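Local structure of ATP-dependent 6-phosphofructokinase isozyme 2 (Escherichia coli, 3UMO) at residues 162-167 / 181-186. The protein phosphorylates D-fructose 6-phosphate with ATP to give fructose 1,6-bisphosphate, the first committing step of glycolysis, and works as a homodimer. Residues are numbered along the deposited sequence; the frame is centred on the assembly and turned at random.
Sequences RCIVDS and IELVKP. With ATP (adenosine-5'-triphosphate), chain E.
Ile164 and Val165 pair in parallel with Leu183 and Val184, and three backbone bonds document the register: Glu182 N to Cys163 O, Val165 N to Leu183 O (2.9 Å, N-H...O 164°) and Lys185 N to Val165 O. The two strands, joined through helix 169-175, form a beta-alpha-beta crossover in the central parallel sheet of this ribokinase-family fold, where 162-166 runs between 133-137 and 183-184. On the face covered by helix 254-267, CG2 of Ile164 meets CD2 of Leu183 at 4.0 Å. Toward helix 146-158, Val165 CG2 meets Ile181 CG2 at 3.9 Å, the two branched chains nearly perpendicular.

At the start of the pair, chi1 of Glu182 (-69°, CG beside the backbone N) brings its CG to 3.5 Å from Arg162 CB, and a bend at chi2 turns the carboxylate toward the guanidinium. OE2 reaches the guanidinium edge, 3.4 Å from both NE and NH2 of Arg162. Both bonds are weak, and the carboxylate plane stands 87° from the guanidinium. Lys219, the strongest partner, pairs with OE1 and Arg220 with OE2; this cluster round the buried acid probably favours its ionised form.

The other end opens on the ATP site. Asp166 and Lys185 run alongside each other toward it, with Asp166 OD1 3.5 Å from Lys185 CE. A water sits between the carbonyl oxygens of Lys185 and Ser167. Bends at chi3 and chi4 turn the lysine's end to the phosphates: NZ, also bonded to a second water and to Ser224 OG, donates to ATP O2B at 2.9 Å.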
# COMPACT_ATOMS: atom_id res chain seq x y z
N ARG A 162 2.92 -44.53 -9.02
CA ARG A 162 2.63 -43.53 -10.04
C ARG A 162 2.79 -42.13 -9.45
O ARG A 162 2.08 -41.77 -8.52
CB ARG A 162 1.23 -43.75 -10.62
CG ARG A 162 1.04 -45.13 -11.26
CD ARG A 162 -0.42 -45.42 -11.56
NE ARG A 162 -0.91 -44.72 -12.75
CZ ARG A 162 -2.19 -44.62 -13.09
NH1 ARG A 162 -3.13 -45.17 -12.33
NH2 ARG A 162 -2.53 -43.96 -14.19
N CYS A 163 3.72 -41.35 -9.99
CA CYS A 163 4.06 -40.07 -9.39
C CYS A 163 3.47 -38.85 -10.09
O CYS A 163 3.52 -38.73 -11.32
CB CYS A 163 5.58 -39.92 -9.29
SG CYS A 163 6.35 -41.14 -8.19
N ILE A 164 2.89 -37.96 -9.29
CA ILE A 164 2.36 -36.69 -9.76
C ILE A 164 3.17 -35.60 -9.08
O ILE A 164 3.43 -35.68 -7.88
CB ILE A 164 0.87 -36.56 -9.41
CG1 ILE A 164 0.06 -37.62 -10.17
CG2 ILE A 164 0.35 -35.15 -9.71
CD1 ILE A 164 -1.41 -37.66 -9.78
N VAL A 165 3.60 -34.60 -9.84
CA VAL A 165 4.49 -33.58 -9.30
C VAL A 165 3.91 -32.17 -9.46
O VAL A 165 3.46 -31.80 -10.54
CB VAL A 165 5.88 -33.63 -9.97
CG1 VAL A 165 6.78 -32.52 -9.44
CG2 VAL A 165 6.53 -35.00 -9.77
N ASP A 166 3.92 -31.40 -8.37
CA ASP A 166 3.57 -29.98 -8.43
C ASP A 166 4.59 -29.22 -7.59
O ASP A 166 4.55 -29.28 -6.36
CB ASP A 166 2.15 -29.76 -7.91
CG ASP A 166 1.71 -28.31 -8.00
OD1 ASP A 166 0.55 -28.03 -7.62
OD2 ASP A 166 2.50 -27.45 -8.45
N SER A 167 5.51 -28.53 -8.24
CA SER A 167 6.54 -27.81 -7.51
C SER A 167 7.02 -26.64 -8.35
O SER A 167 6.36 -26.23 -9.29
CB SER A 167 7.70 -28.75 -7.16
OG SER A 167 8.57 -28.15 -6.22
N ILE A 181 7.14 -39.23 -15.50
CA ILE A 181 6.23 -38.71 -14.49
C ILE A 181 4.80 -38.84 -15.03
O ILE A 181 4.55 -38.51 -16.18
CB ILE A 181 6.52 -37.22 -14.20
CG1 ILE A 181 7.97 -37.02 -13.74
CG2 ILE A 181 5.53 -36.64 -13.20
CD1 ILE A 181 8.34 -37.81 -12.50
N GLU A 182 3.88 -39.31 -14.20
CA GLU A 182 2.50 -39.51 -14.65
C GLU A 182 1.81 -38.20 -15.02
O GLU A 182 1.09 -38.12 -16.01
CB GLU A 182 1.68 -40.24 -13.58
CG GLU A 182 2.09 -41.69 -13.37
CD GLU A 182 1.52 -42.63 -14.42
OE1 GLU A 182 2.21 -43.61 -14.78
OE2 GLU A 182 0.38 -42.40 -14.87
N LEU A 183 2.04 -37.18 -14.20
CA LEU A 183 1.38 -35.90 -14.38
C LEU A 183 2.17 -34.81 -13.69
O LEU A 183 2.59 -34.97 -12.55
CB LEU A 183 -0.03 -35.95 -13.77
CG LEU A 183 -0.81 -34.63 -13.67
CD1 LEU A 183 -1.16 -34.10 -15.04
CD2 LEU A 183 -2.07 -34.83 -12.83
N VAL A 184 2.35 -33.69 -14.37
CA VAL A 184 2.94 -32.51 -13.74
C VAL A 184 2.00 -31.32 -13.98
O VAL A 184 1.41 -31.19 -15.06
CB VAL A 184 4.37 -32.23 -14.28
CG1 VAL A 184 4.35 -31.94 -15.78
CG2 VAL A 184 5.03 -31.09 -13.51
N LYS A 185 1.82 -30.47 -12.96
CA LYS A 185 0.98 -29.28 -13.10
C LYS A 185 1.75 -27.99 -12.84
O LYS A 185 1.65 -27.39 -11.77
CB LYS A 185 -0.28 -29.31 -12.20
CG LYS A 185 -1.26 -28.15 -12.55
CD LYS A 185 -2.10 -27.63 -11.39
CE LYS A 185 -1.27 -26.86 -10.35
NZ LYS A 185 -0.51 -25.71 -10.93
N PRO A 186 2.52 -27.55 -13.84
CA PRO A 186 3.10 -26.22 -13.66
C PRO A 186 2.05 -25.15 -13.93
O PRO A 186 1.18 -25.33 -14.79
CB PRO A 186 4.17 -26.15 -14.75
CG PRO A 186 3.63 -27.04 -15.85
CD PRO A 186 2.88 -28.15 -15.14
PG ATP E . -1.62 -21.77 -6.49
O1G ATP E . -0.60 -22.81 -6.19
O2G ATP E . -2.70 -21.97 -5.43
O3G ATP E . -1.07 -20.38 -6.44
PB ATP E . -1.49 -22.20 -9.19
O1B ATP E . -0.74 -20.88 -9.54
O2B ATP E . -0.59 -23.45 -9.17
O3B ATP E . -2.33 -22.07 -7.84
PA ATP E . -3.67 -21.61 -10.98
O1A ATP E . -3.53 -20.18 -10.56
O2A ATP E . -3.62 -21.81 -12.50
O3A ATP E . -2.59 -22.50 -10.30
O5' ATP E . -5.05 -22.16 -10.37
C5' ATP E . -5.51 -23.41 -10.75
C4' ATP E . -6.89 -23.49 -11.23
O4' ATP E . -7.73 -22.74 -10.32
C3' ATP E . -7.08 -22.80 -12.52
O3' ATP E . -6.76 -23.61 -13.58
C2' ATP E . -8.50 -22.43 -12.48
O2' ATP E . -9.29 -23.53 -12.69
C1' ATP E . -8.67 -22.01 -11.07
N9 ATP E . -8.44 -20.58 -10.90
C8 ATP E . -7.31 -20.00 -10.47
N7 ATP E . -7.51 -18.66 -10.46
C5 ATP E . -8.76 -18.39 -10.89
C6 ATP E . -9.50 -17.22 -11.07
N6 ATP E . -8.90 -15.87 -10.78
N1 ATP E . -10.76 -17.32 -11.52
C2 ATP E . -11.31 -18.51 -11.79
N3 ATP E . -10.63 -19.65 -11.62
C4 ATP E . -9.37 -19.62 -11.17
O HOH W 1 1.72 -25.18 -9.02
O HOH W 2 4.43 -27.49 -10.87